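PDB 1EWQ: DNA mismatch repair protein MutS from Thermus aquaticus, which takes part in DNA mismatch repair, binding mismatched DNA and possibly carrying out the mismatch recognition step, and has a weak ATPase activity. Local coordinates for residues Gln114-Pro118 and Gly119-Gln123; Asp168-Arg172 and His173-Glu177; Val178-Pro182 and Glu183-Asn187; Gly350-Arg353 and Arg354-Ile358; Glu500-Phe503 and Leu504-Glu508. All blocks are in the same frame, centred on the assembly; numbering follows the deposited sequence.

Contact 1: Gln114-Pro118 and Gly119-Gln123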
loop_
_atom_site.group_PDB
_atom_site.type_symbol
_atom_site.label_atom_id
_atom_site.label_comp_id
_atom_site.label_asym_id
_atom_site.label_seq_id
_atom_site.Cartn_x
_atom_site.Cartn_y
_atom_site.Cartn_z
ATOM N N GLN C 114 0.937 14.361 26.159
ATOM C CA GLN C 114 2.009 13.681 25.458
ATOM C C GLN C 114 1.858 13.805 23.962
ATOM O O GLN C 114 0.766 14.049 23.453
ATOM C CB GLN C 114 2.018 12.202 25.825
ATOM C CG GLN C 114 0.656 11.556 25.713
ATOM C CD GLN C 114 0.725 10.051 25.729
ATOM O OE1 GLN C 114 -0.300 9.371 25.834
ATOM N NE2 GLN C 114 1.934 9.515 25.616
ATOM N N LEU C 115 2.971 13.632 23.266
ATOM C CA LEU C 115 2.985 13.695 21.824
ATOM C C LEU C 115 3.267 12.283 21.335
ATOM O O LEU C 115 4.010 11.538 21.980
ATOM C CB LEU C 115 4.091 14.641 21.354
ATOM C CG LEU C 115 4.025 16.070 21.910
ATOM C CD1 LEU C 115 5.181 16.890 21.348
ATOM C CD2 LEU C 115 2.699 16.711 21.535
ATOM N N LEU C 116 2.655 11.902 20.223
ATOM C CA LEU C 116 2.886 10.576 19.662
ATOM C C LEU C 116 3.513 10.734 18.295
ATOM O O LEU C 116 2.866 11.186 17.357
ATOM C CB LEU C 116 1.585 9.784 19.541
ATOM C CG LEU C 116 0.828 9.469 20.835
ATOM C CD1 LEU C 116 -0.338 8.542 20.520
ATOM C CD2 LEU C 116 1.744 8.811 21.833
ATOM N N THR C 117 4.790 10.388 18.200
ATOM C CA THR C 117 5.510 10.477 16.947
ATOM C C THR C 117 6.177 9.124 16.740
ATOM O O THR C 117 6.553 8.462 17.690
ATOM C CB THR C 117 6.541 11.624 16.973
ATOM O OG1 THR C 117 7.660 11.269 17.792
ATOM C CG2 THR C 117 5.882 12.892 17.525
ATOM N N PRO C 118 6.335 8.705 15.487
ATOM C CA PRO C 118 6.944 7.410 15.172
ATOM C C PRO C 118 8.181 7.014 15.972
ATOM O O PRO C 118 8.273 5.879 16.438
ATOM C CB PRO C 118 7.196 7.500 13.664
ATOM C CG PRO C 118 7.368 8.969 13.433
ATOM C CD PRO C 118 6.297 9.577 14.301
ATOM N N GLY C 119 9.112 7.943 16.159
ATOM C CA GLY C 119 10.321 7.613 16.894
ATOM C C GLY C 119 10.346 7.833 18.401
ATOM O O GLY C 119 11.408 7.747 19.006
ATOM N N THR C 120 9.201 8.098 19.023
ATOM C CA THR C 120 9.181 8.329 20.466
ATOM C C THR C 120 8.036 7.585 21.149
ATOM O O THR C 120 7.639 7.926 22.260
ATOM C CB THR C 120 9.026 9.835 20.780
ATOM O OG1 THR C 120 7.754 10.289 20.305
ATOM C CG2 THR C 120 10.136 10.646 20.106
ATOM N N LEU C 121 7.515 6.562 20.490
ATOM C CA LEU C 121 6.399 5.797 21.031
ATOM C C LEU C 121 6.742 4.998 22.287
ATOM O O LEU C 121 7.802 4.369 22.383
ATOM C CB LEU C 121 5.852 4.855 19.953
ATOM C CG LEU C 121 5.390 5.552 18.666
ATOM C CD1 LEU C 121 5.001 4.492 17.630
ATOM C CD2 LEU C 121 4.223 6.514 18.975
ATOM N N LEU C 122 5.826 5.030 23.246
ATOM C CA LEU C 122 5.982 4.302 24.497
ATOM C C LEU C 122 4.875 3.271 24.686
ATOM O O LEU C 122 4.953 2.436 25.579
ATOM C CB LEU C 122 5.988 5.277 25.675
ATOM C CG LEU C 122 7.348 5.949 25.837
ATOM C CD1 LEU C 122 7.200 7.299 26.508
ATOM C CD2 LEU C 122 8.259 5.026 26.614
ATOM N N GLN C 123 3.841 3.333 23.850
ATOM C CA GLN C 123 2.734 2.393 23.951
ATOM C C GLN C 123 3.078 1.051 23.288
ATOM O O GLN C 123 3.437 0.998 22.111
ATOM C CB GLN C 123 1.470 2.977 23.309
ATOM C CG GLN C 123 0.931 4.268 23.953
ATOM C CD GLN C 123 1.710 5.522 23.564
ATOM O OE1 GLN C 123 2.520 5.511 22.635
ATOM N NE2 GLN C 123 1.449 6.618 24.270
HETATM O O HOH W 1 5.385 9.167 21.411
#

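Contact 2: Asp168-Arg172 and His173-Glu177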
loop_
_atom_site.group_PDB
_atom_site.type_symbol
_atom_site.label_atom_id
_atom_site.label_comp_id
_atom_site.label_asym_id
_atom_site.label_seq_id
_atom_site.Cartn_x
_atom_site.Cartn_y
_atom_site.Cartn_z
ATOM N N ASP C 168 25.697 5.486 6.155
ATOM C CA ASP C 168 25.728 4.053 6.432
ATOM C C ASP C 168 25.380 3.741 7.878
ATOM O O ASP C 168 24.671 2.778 8.151
ATOM C CB ASP C 168 27.096 3.443 6.119
ATOM C CG ASP C 168 27.308 3.212 4.644
ATOM O OD1 ASP C 168 26.315 3.006 3.918
ATOM O OD2 ASP C 168 28.476 3.215 4.215
ATOM N N GLU C 169 25.888 4.547 8.807
ATOM C CA GLU C 169 25.604 4.322 10.218
ATOM C C GLU C 169 24.122 4.494 10.464
ATOM O O GLU C 169 23.523 3.761 11.242
ATOM C CB GLU C 169 26.365 5.305 11.114
ATOM C CG GLU C 169 27.620 4.750 11.736
ATOM C CD GLU C 169 27.415 3.410 12.428
ATOM O OE1 GLU C 169 26.730 3.337 13.465
ATOM O OE2 GLU C 169 27.950 2.418 11.918
ATOM N N LEU C 170 23.540 5.477 9.793
ATOM C CA LEU C 170 22.120 5.765 9.938
ATOM C C LEU C 170 21.298 4.599 9.385
ATOM O O LEU C 170 20.382 4.108 10.044
ATOM C CB LEU C 170 21.775 7.072 9.202
ATOM C CG LEU C 170 20.399 7.748 9.366
ATOM C CD1 LEU C 170 19.315 6.813 8.895
ATOM C CD2 LEU C 170 20.169 8.129 10.808
ATOM N N PHE C 171 21.644 4.135 8.189
ATOM C CA PHE C 171 20.903 3.039 7.576
ATOM C C PHE C 171 20.888 1.737 8.383
ATOM O O PHE C 171 19.839 1.115 8.534
ATOM C CB PHE C 171 21.440 2.730 6.190
ATOM C CG PHE C 171 20.638 1.707 5.469
ATOM C CD1 PHE C 171 19.502 2.078 4.761
ATOM C CD2 PHE C 171 20.977 0.362 5.541
ATOM C CE1 PHE C 171 18.715 1.126 4.138
ATOM C CE2 PHE C 171 20.188 -0.603 4.917
ATOM C CZ PHE C 171 19.060 -0.222 4.218
ATOM N N ARG C 172 22.040 1.309 8.890
ATOM C CA ARG C 172 22.067 0.070 9.658
ATOM C C ARG C 172 21.151 0.132 10.889
ATOM O O ARG C 172 20.780 -0.900 11.431
ATOM C CB ARG C 172 23.510 -0.305 10.070
ATOM C CG ARG C 172 24.413 0.873 10.398
ATOM C CD ARG C 172 25.705 0.527 11.171
ATOM N NE ARG C 172 26.300 -0.782 10.878
ATOM C CZ ARG C 172 27.602 -1.049 11.002
ATOM N NH1 ARG C 172 28.438 -0.089 11.396
ATOM N NH2 ARG C 172 28.076 -2.270 10.763
ATOM N N HIS C 173 20.777 1.332 11.327
ATOM C CA HIS C 173 19.897 1.458 12.490
ATOM C C HIS C 173 18.434 1.598 12.115
ATOM O O HIS C 173 17.564 1.429 12.960
ATOM C CB HIS C 173 20.302 2.649 13.356
ATOM C CG HIS C 173 21.595 2.453 14.085
ATOM N ND1 HIS C 173 21.670 1.846 15.321
ATOM C CD2 HIS C 173 22.867 2.748 13.734
ATOM C CE1 HIS C 173 22.933 1.777 15.698
ATOM N NE2 HIS C 173 23.680 2.317 14.752
ATOM N N ARG C 174 18.168 1.900 10.847
ATOM C CA ARG C 174 16.809 2.071 10.367
ATOM C C ARG C 174 15.950 2.843 11.371
ATOM O O ARG C 174 14.971 2.319 11.915
ATOM C CB ARG C 174 16.189 0.699 10.055
ATOM C CG ARG C 174 16.790 0.006 8.807
ATOM C CD ARG C 174 16.538 0.814 7.508
ATOM N NE ARG C 174 17.048 2.178 7.621
ATOM C CZ ARG C 174 16.741 3.189 6.809
ATOM N NH1 ARG C 174 15.913 3.016 5.778
ATOM N NH2 ARG C 174 17.242 4.392 7.050
ATOM N N PRO C 175 16.307 4.113 11.628
ATOM C CA PRO C 175 15.574 4.965 12.569
ATOM C C PRO C 175 14.144 5.128 12.090
ATOM O O PRO C 175 13.877 5.013 10.900
ATOM C CB PRO C 175 16.341 6.276 12.511
ATOM C CG PRO C 175 16.755 6.328 11.070
ATOM C CD PRO C 175 17.246 4.913 10.824
ATOM N N ALA C 176 13.228 5.394 13.010
ATOM C CA ALA C 176 11.832 5.567 12.641
ATOM C C ALA C 176 11.521 7.049 12.456
ATOM O O ALA C 176 10.524 7.416 11.828
ATOM C CB ALA C 176 10.923 4.961 13.722
ATOM N N GLU C 177 12.394 7.893 12.999
ATOM C CA GLU C 177 12.227 9.339 12.932
ATOM C C GLU C 177 13.590 10.028 13.015
ATOM O O GLU C 177 14.416 9.691 13.860
ATOM C CB GLU C 177 11.350 9.795 14.089
ATOM C CG GLU C 177 10.638 11.098 13.859
ATOM C CD GLU C 177 9.870 11.547 15.076
ATOM O OE1 GLU C 177 9.520 10.691 15.923
ATOM O OE2 GLU C 177 9.604 12.758 15.181
#

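Contact 3: Val178-Pro182 and Glu183-Asn187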
loop_
_atom_site.group_PDB
_atom_site.type_symbol
_atom_site.label_atom_id
_atom_site.label_comp_id
_atom_site.label_asym_id
_atom_site.label_seq_id
_atom_site.Cartn_x
_atom_site.Cartn_y
_atom_site.Cartn_z
ATOM N N VAL C 178 13.813 11.008 12.151
ATOM C CA VAL C 178 15.089 11.706 12.128
ATOM C C VAL C 178 14.990 13.215 12.398
ATOM O O VAL C 178 14.120 13.896 11.864
ATOM C CB VAL C 178 15.796 11.471 10.763
ATOM C CG1 VAL C 178 17.074 12.299 10.678
ATOM C CG2 VAL C 178 16.122 9.990 10.593
ATOM N N LEU C 179 15.893 13.718 13.235
ATOM C CA LEU C 179 15.956 15.139 13.567
ATOM C C LEU C 179 17.238 15.691 12.934
ATOM O O LEU C 179 18.336 15.266 13.295
ATOM C CB LEU C 179 16.038 15.349 15.084
ATOM C CG LEU C 179 15.066 14.621 16.011
ATOM C CD1 LEU C 179 15.402 14.983 17.445
ATOM C CD2 LEU C 179 13.626 15.000 15.690
ATOM N N LEU C 180 17.106 16.624 12.000
ATOM C CA LEU C 180 18.277 17.205 11.345
ATOM C C LEU C 180 18.620 18.573 11.928
ATOM O O LEU C 180 17.730 19.362 12.248
ATOM C CB LEU C 180 18.041 17.337 9.833
ATOM C CG LEU C 180 17.807 16.068 8.995
ATOM C CD1 LEU C 180 17.302 16.459 7.607
ATOM C CD2 LEU C 180 19.095 15.251 8.892
ATOM N N ALA C 181 19.915 18.834 12.075
ATOM C CA ALA C 181 20.403 20.105 12.599
ATOM C C ALA C 181 19.899 21.238 11.705
ATOM O O ALA C 181 19.696 21.048 10.509
ATOM C CB ALA C 181 21.926 20.104 12.621
ATOM N N PRO C 182 19.695 22.433 12.279
ATOM C CA PRO C 182 19.214 23.582 11.508
ATOM C C PRO C 182 20.021 23.789 10.222
ATOM O O PRO C 182 19.454 24.012 9.153
ATOM C CB PRO C 182 19.381 24.741 12.488
ATOM C CG PRO C 182 19.191 24.078 13.824
ATOM C CD PRO C 182 19.994 22.822 13.669
ATOM N N GLU C 183 21.344 23.706 10.337
ATOM C CA GLU C 183 22.237 23.883 9.191
ATOM C C GLU C 183 21.949 22.917 8.047
ATOM O O GLU C 183 22.094 23.274 6.880
ATOM C CB GLU C 183 23.699 23.690 9.607
ATOM C CG GLU C 183 23.973 23.952 11.061
ATOM C CD GLU C 183 24.011 22.690 11.887
ATOM O OE1 GLU C 183 23.461 22.710 13.000
ATOM O OE2 GLU C 183 24.607 21.688 11.440
ATOM N N LEU C 184 21.563 21.689 8.381
ATOM C CA LEU C 184 21.284 20.676 7.366
ATOM C C LEU C 184 19.944 20.948 6.709
ATOM O O LEU C 184 19.761 20.706 5.514
ATOM C CB LEU C 184 21.311 19.282 8.002
ATOM C CG LEU C 184 22.644 18.941 8.686
ATOM C CD1 LEU C 184 22.553 17.585 9.372
ATOM C CD2 LEU C 184 23.762 18.953 7.657
ATOM N N LEU C 185 19.004 21.452 7.495
ATOM C CA LEU C 185 17.693 21.790 6.962
ATOM C C LEU C 185 17.863 23.018 6.060
ATOM O O LEU C 185 17.175 23.148 5.053
ATOM C CB LEU C 185 16.713 22.082 8.103
ATOM C CG LEU C 185 16.411 20.901 9.038
ATOM C CD1 LEU C 185 15.516 21.355 10.193
ATOM C CD2 LEU C 185 15.741 19.775 8.241
ATOM N N GLU C 186 18.795 23.901 6.425
ATOM C CA GLU C 186 19.089 25.117 5.649
ATOM C C GLU C 186 19.738 24.741 4.313
ATOM O O GLU C 186 19.446 25.334 3.274
ATOM C CB GLU C 186 20.078 26.030 6.395
ATOM C CG GLU C 186 19.596 26.688 7.689
ATOM C CD GLU C 186 20.758 27.329 8.469
ATOM O OE1 GLU C 186 21.542 28.094 7.858
ATOM O OE2 GLU C 186 20.894 27.069 9.686
ATOM N N ASN C 187 20.639 23.765 4.367
ATOM C CA ASN C 187 21.359 23.296 3.194
ATOM C C ASN C 187 20.420 22.543 2.266
ATOM O O ASN C 187 20.262 21.327 2.382
ATOM C CB ASN C 187 22.504 22.381 3.629
ATOM C CG ASN C 187 23.426 22.017 2.485
ATOM O OD1 ASN C 187 22.972 21.751 1.371
ATOM N ND2 ASN C 187 24.728 21.986 2.757
#

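Contact 4: Gly350-Arg353 and Arg354-Ile358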
loop_
_atom_site.group_PDB
_atom_site.type_symbol
_atom_site.label_atom_id
_atom_site.label_comp_id
_atom_site.label_asym_id
_atom_site.label_seq_id
_atom_site.Cartn_x
_atom_site.Cartn_y
_atom_site.Cartn_z
ATOM N N GLY C 350 0.264 -7.475 35.516
ATOM C CA GLY C 350 -0.140 -8.862 35.379
ATOM C C GLY C 350 0.954 -9.593 34.630
ATOM O O GLY C 350 1.428 -10.650 35.059
ATOM N N ALA C 351 1.365 -9.015 33.505
ATOM C CA ALA C 351 2.429 -9.604 32.699
ATOM C C ALA C 351 3.706 -9.707 33.541
ATOM O O ALA C 351 4.432 -10.693 33.460
ATOM C CB ALA C 351 2.676 -8.752 31.454
ATOM N N LEU C 352 3.965 -8.690 34.360
ATOM C CA LEU C 352 5.145 -8.691 35.212
ATOM C C LEU C 352 5.117 -9.884 36.169
ATOM O O LEU C 352 6.095 -10.619 36.277
ATOM C CB LEU C 352 5.245 -7.383 36.011
ATOM C CG LEU C 352 6.372 -7.316 37.054
ATOM C CD1 LEU C 352 7.716 -7.684 36.420
ATOM C CD2 LEU C 352 6.430 -5.922 37.657
ATOM N N ARG C 353 3.996 -10.070 36.860
ATOM C CA ARG C 353 3.847 -11.187 37.791
ATOM C C ARG C 353 4.046 -12.519 37.067
ATOM O O ARG C 353 4.740 -13.399 37.564
ATOM C CB ARG C 353 2.458 -11.171 38.439
ATOM C CG ARG C 353 2.183 -12.374 39.330
ATOM C CD ARG C 353 0.740 -12.393 39.793
ATOM N NE ARG C 353 -0.165 -12.500 38.655
ATOM C CZ ARG C 353 -1.479 -12.319 38.725
ATOM N NH1 ARG C 353 -2.053 -12.019 39.886
ATOM N NH2 ARG C 353 -2.223 -12.433 37.633
ATOM N N ARG C 354 3.426 -12.668 35.901
ATOM C CA ARG C 354 3.570 -13.899 35.133
ATOM C C ARG C 354 5.047 -14.172 34.862
ATOM O O ARG C 354 5.533 -15.289 35.058
ATOM C CB ARG C 354 2.807 -13.807 33.802
ATOM C CG ARG C 354 3.193 -14.923 32.822
ATOM C CD ARG C 354 2.311 -15.018 31.575
ATOM N NE ARG C 354 2.201 -13.791 30.782
ATOM C CZ ARG C 354 3.216 -13.008 30.424
ATOM N NH1 ARG C 354 4.455 -13.298 30.797
ATOM N NH2 ARG C 354 2.995 -11.945 29.656
ATOM N N SER C 355 5.759 -13.135 34.429
ATOM C CA SER C 355 7.182 -13.253 34.125
ATOM C C SER C 355 8.023 -13.582 35.356
ATOM O O SER C 355 8.965 -14.371 35.280
ATOM C CB SER C 355 7.690 -11.957 33.495
ATOM O OG SER C 355 7.007 -11.692 32.288
ATOM N N LEU C 356 7.688 -12.976 36.486
ATOM C CA LEU C 356 8.436 -13.224 37.707
ATOM C C LEU C 356 8.201 -14.631 38.258
ATOM O O LEU C 356 8.984 -15.122 39.073
ATOM C CB LEU C 356 8.090 -12.174 38.766
ATOM C CG LEU C 356 8.477 -10.734 38.414
ATOM C CD1 LEU C 356 8.197 -9.833 39.599
ATOM C CD2 LEU C 356 9.951 -10.660 38.024
ATOM N N GLN C 357 7.123 -15.277 37.819
ATOM C CA GLN C 357 6.822 -16.640 38.255
ATOM C C GLN C 357 7.624 -17.615 37.394
ATOM O O GLN C 357 7.877 -18.751 37.781
ATOM C CB GLN C 357 5.320 -16.924 38.125
ATOM C CG GLN C 357 4.460 -16.032 39.016
ATOM C CD GLN C 357 2.967 -16.282 38.868
ATOM O OE1 GLN C 357 2.428 -16.270 37.760
ATOM N NE2 GLN C 357 2.292 -16.491 39.993
ATOM N N ILE C 358 8.029 -17.146 36.220
ATOM C CA ILE C 358 8.813 -17.951 35.291
ATOM C C ILE C 358 10.280 -17.912 35.711
ATOM O O ILE C 358 10.999 -18.907 35.629
ATOM C CB ILE C 358 8.701 -17.385 33.856
ATOM C CG1 ILE C 358 7.263 -17.529 33.359
ATOM C CG2 ILE C 358 9.699 -18.080 32.926
ATOM C CD1 ILE C 358 7.005 -16.802 32.063
#

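Contact 5: Glu500-Phe503 and Leu504-Glu508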
loop_
_atom_site.group_PDB
_atom_site.type_symbol
_atom_site.label_atom_id
_atom_site.label_comp_id
_atom_site.label_asym_id
_atom_site.label_seq_id
_atom_site.Cartn_x
_atom_site.Cartn_y
_atom_site.Cartn_z
ATOM N N GLU C 500 -7.843 2.523 43.100
ATOM C CA GLU C 500 -6.828 3.139 42.261
ATOM C C GLU C 500 -5.609 3.426 43.139
ATOM O O GLU C 500 -4.466 3.276 42.699
ATOM C CB GLU C 500 -7.319 4.448 41.643
ATOM C CG GLU C 500 -6.361 4.978 40.576
ATOM C CD GLU C 500 -6.780 6.316 39.998
ATOM O OE1 GLU C 500 -6.486 7.357 40.630
ATOM O OE2 GLU C 500 -7.404 6.332 38.911
ATOM N N GLU C 501 -5.855 3.840 44.385
ATOM C CA GLU C 501 -4.764 4.131 45.314
ATOM C C GLU C 501 -3.937 2.861 45.540
ATOM O O GLU C 501 -2.710 2.906 45.553
ATOM C CB GLU C 501 -5.299 4.632 46.669
ATOM C CG GLU C 501 -6.220 5.852 46.596
ATOM C CD GLU C 501 -6.665 6.357 47.975
ATOM O OE1 GLU C 501 -6.931 5.531 48.875
ATOM O OE2 GLU C 501 -6.764 7.588 48.153
ATOM N N VAL C 502 -4.612 1.730 45.714
ATOM C CA VAL C 502 -3.912 0.471 45.936
ATOM C C VAL C 502 -3.116 0.075 44.697
ATOM O O VAL C 502 -1.987 -0.398 44.805
ATOM C CB VAL C 502 -4.889 -0.658 46.305
ATOM C CG1 VAL C 502 -4.140 -1.973 46.443
ATOM C CG2 VAL C 502 -5.594 -0.318 47.620
ATOM N N PHE C 503 -3.702 0.271 43.520
ATOM C CA PHE C 503 -3.000 -0.049 42.282
ATOM C C PHE C 503 -1.694 0.732 42.242
ATOM O O PHE C 503 -0.632 0.164 41.995
ATOM C CB PHE C 503 -3.837 0.322 41.057
ATOM C CG PHE C 503 -3.043 0.369 39.785
ATOM C CD1 PHE C 503 -2.502 -0.792 39.242
ATOM C CD2 PHE C 503 -2.782 1.584 39.158
ATOM C CE1 PHE C 503 -1.706 -0.743 38.091
ATOM C CE2 PHE C 503 -1.990 1.644 38.011
ATOM C CZ PHE C 503 -1.449 0.473 37.477
ATOM N N LEU C 504 -1.782 2.039 42.484
ATOM C CA LEU C 504 -0.605 2.904 42.483
ATOM C C LEU C 504 0.438 2.477 43.512
ATOM O O LEU C 504 1.631 2.501 43.227
ATOM C CB LEU C 504 -1.015 4.361 42.722
ATOM C CG LEU C 504 -1.823 4.953 41.560
ATOM C CD1 LEU C 504 -2.214 6.395 41.854
ATOM C CD2 LEU C 504 -0.984 4.877 40.285
ATOM N N GLU C 505 -0.010 2.076 44.699
ATOM C CA GLU C 505 0.901 1.641 45.751
ATOM C C GLU C 505 1.628 0.374 45.297
ATOM O O GLU C 505 2.842 0.254 45.444
ATOM C CB GLU C 505 0.126 1.380 47.059
ATOM C CG GLU C 505 -0.628 2.619 47.598
ATOM C CD GLU C 505 -1.532 2.329 48.808
ATOM O OE1 GLU C 505 -1.763 1.138 49.135
ATOM O OE2 GLU C 505 -2.026 3.307 49.424
ATOM N N VAL C 506 0.879 -0.568 44.735
ATOM C CA VAL C 506 1.456 -1.819 44.249
ATOM C C VAL C 506 2.409 -1.532 43.083
ATOM O O VAL C 506 3.482 -2.130 42.980
ATOM C CB VAL C 506 0.346 -2.792 43.784
ATOM C CG1 VAL C 506 0.958 -4.087 43.267
ATOM C CG2 VAL C 506 -0.600 -3.085 44.945
ATOM N N ARG C 507 2.012 -0.610 42.212
ATOM C CA ARG C 507 2.830 -0.241 41.066
ATOM C C ARG C 507 4.167 0.311 41.550
ATOM O O ARG C 507 5.223 -0.036 41.020
ATOM C CB ARG C 507 2.109 0.809 40.227
ATOM C CG ARG C 507 2.902 1.297 39.026
ATOM C CD ARG C 507 2.620 2.773 38.803
ATOM N NE ARG C 507 1.772 3.029 37.656
ATOM C CZ ARG C 507 1.269 4.224 37.361
ATOM N NH1 ARG C 507 1.527 5.270 38.141
ATOM N NH2 ARG C 507 0.524 4.379 36.276
ATOM N N GLU C 508 4.110 1.171 42.564
ATOM C CA GLU C 508 5.318 1.759 43.135
ATOM C C GLU C 508 6.233 0.661 43.687
ATOM O O GLU C 508 7.451 0.772 43.609
ATOM C CB GLU C 508 4.942 2.745 44.244
ATOM C CG GLU C 508 6.112 3.480 44.870
ATOM C CD GLU C 508 6.870 4.333 43.871
ATOM O OE1 GLU C 508 6.220 5.023 43.053
ATOM O OE2 GLU C 508 8.120 4.319 43.912
#

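Contact 1: Gln114-Pro118 and Gly119-Gln123
G119 follows P118 at the tip of a tight reversal by which the chain leaves strand 110-116. Its backbone N is probably hydrogen-bonded to the carboxylate of E177, as is the T117 hydroxyl, so one acidic group holds the start and the tip of the bend. T120 closes the reversal: T120 N reaches T117 O at 3.0 Å with a nearly straight N-H angle of 170°, approaching from above the carbonyl plane, 46° out of it. The hydroxyls of the same two residues also come together, T120 OG1 lying 2.7 Å from T117 OG1. A water 2.8 Å from T120 OG1 lies also within hydrogen-bonding distance of L115 O. L121 then folds its branched end back under the turn, with CD2 3.3 Å from T117 O and 4.2 Å from L116 CB. A serine here would probably leave L116 CB without this apolar partner and open a gap beneath the T117 carbonyl. Q123, bent at chi2 (78°), swings its amide across L116, bringing NE2 to 3.3 Å from L116 CD2. With proline and glycine in the central positions and the T120-to-T117 backbone bond across them, the arrangement is a type I beta turn, set at the exit of an outermost strand of the MutS domain I sheet.

Contact 2: Asp168-Arg172 and His173-Glu177
Where helix 163-173 runs out, F171 and R174 face each other over a tightened turn: H173 N bonds L170 O at 3.1 Å, R174 N bonds F171 O at 3.0 Å, and R174 takes a positive phi of 41°. The arginine chain, bent at chi2 and chi3, curls back over the phenylalanine. R174 CD sits over the F171 ring face in a CH-pi contact, 4.2 Å from the centroid, and the guanidinium follows, its own centre covered by F171 CD1 at 3.6 Å with the two planes 27° apart. L170 CD1 meets the edge of the same guanidinium. A serine in place of R174 would probably uncover this face of the F171 ring and leave L170 CD1 less closely packed. R174, the first residue to leave helical phi/psi, takes the left-handed conformation, and P175, which has no N-H to give, follows as the chain turns toward strand 177-180 of domain II, whose fold resembles that of RNase H and RuvC. P175 packs closely on the last turn, its CG 3.4 Å from L170 CD1, tighter than usual carbon contact. Back on the helix, each carboxylate oxygen of E169 is engaged: OE2 takes a salt bridge from R172 NH1 at 2.6 Å, in the guanidinium plane, while OE1 receives a weak bond from H173 NE2 at 3.5 Å and is also hydrogen-bonded to Y244 OH. The H173 ring is stacked on F147 and meets Y133 edge-to-face.

Contact 3: Val178-Pro182 and Glu183-Asn187
L180 and L185 supply the main apolar contact between the end of a strand and the first turn of a short helix. L185 CD2 comes obliquely against L180 CB at 3.7 Å and also rests on L180 CD1. L184 reaches the same neighbourhood at about a right angle to L180, its CD1 lying 4.2 Å from L180 CD2 and equally close to A181 CB. Both helix leucines have CG anti to the carbonyl carbon (chi1 -58° for L184), which sends their branches back toward the strand. The backbone bonds start the helix. A181, at the N-cap position, has no polar side chain to offer, but its carbonyl takes two donors: L184 N at 2.9 Å, from above the carbonyl plane, and L185 N at 3.1 Å, almost in line with the C=O bond. P182 O continues the series with E186 N at 2.8 Å. Among the polar side chains, E183 is bent at chi2 (98°) and lies alongside P182, its carboxylate brought back onto A181 so that OE1 stands 3.0 Å from A181 CB. That carboxylate is held by a salt bridge to R219 and a hydrogen bond to T139, and the nearby helix start probably favours its negative charge. In the fold, strand 177-180 runs parallel to strand 134-139, where I137 and T139 pack on L184, while F190 and L191 of helix 188-197, which N187 caps at F190 N, cover L180.

Contact 4: Gly350-Arg353 and Arg354-Ile358
S355 doubles the helical bonding of A351. S355 N gives the regular backbone bond to A351 O at 2.9 Å and S355 OG a second at 3.0 Å, the two donors reaching the oxygen from opposite faces of its plane. With OG anti to the carbonyl carbon (chi1 -61°), the hydroxyl hangs back along the helix, where it is also hydrogen-bonded to A330 N. The regular i to i+4 bonds continue with R354 N to G350 O and L356 N to L352 O. In the apolar group, L352 CD1 packs obliquely on L356 CG at 3.7 Å. The long polar chains add their flat and aliphatic parts: the R354 guanidinium turns one face over A351 O, with NH2 3.7 Å from A351 CB, while R353 and Q357 run side by side and R353 CG lies 4.0 Å from Q357 CD. R353 NH1 is hydrogen-bonded to V387 O. A serine bonding to the carbonyl four residues back is a common feature of helices, here within helix 346-366 of the helical domain III.

Contact 5: Glu500-Phe503 and Leu504-Glu508
F503 and R507 meet one helical turn apart, with F503 CE2 over one face of the guanidinium and 4.0 Å from R507 NE. The ring and guanidinium planes stand 67° apart, so this is not a flat stack. The same ring touches L504, whose CD2 lies 3.9 Å from F503 CD2; F503 CG, anti to its own backbone N (chi1 164°), carries the ring out to that side. V502 CG1 meets V506 CG2 at 4.0 Å on another side of the helix. Beneath these contacts, F503 O takes R507 N at 2.8 Å and V502 O takes V506 N at 2.9 Å. Further out, L349 and P346 of helix 346-366 and L399 pack on F503, while a hydrogen bond from R507 NH2 to A344 O fixes the guanidinium that lies against the ring. E501 OE1 and E505 OE2, 5.4 Å apart, both form salt bridges to R498, and this shared arginine probably offsets the repulsion of the two carboxylates.

Contacts 1 and 2 touch directly: E177 OE1 lies 2.7 Å from T117 OG1 and 2.8 Å from G119 N, probable hydrogen bonds that tie the turn after strand 110-116 to the start of a domain II strand. Contact 3 continues from contact 2 without a break, their centres 16 Å apart, so strand 177-180 passes from a helix end to a helix start. Contacts 4 and 5 both belong to domain III, with centres 17 Å and nearest atoms about 7 Å apart, and F503 packs on L349 just before contact 4. The bound DNA is nearest to contact 5, about 13 Å between nearest atoms, then contact 1 at about 17 Å; all five lie away from the predicted ATP site.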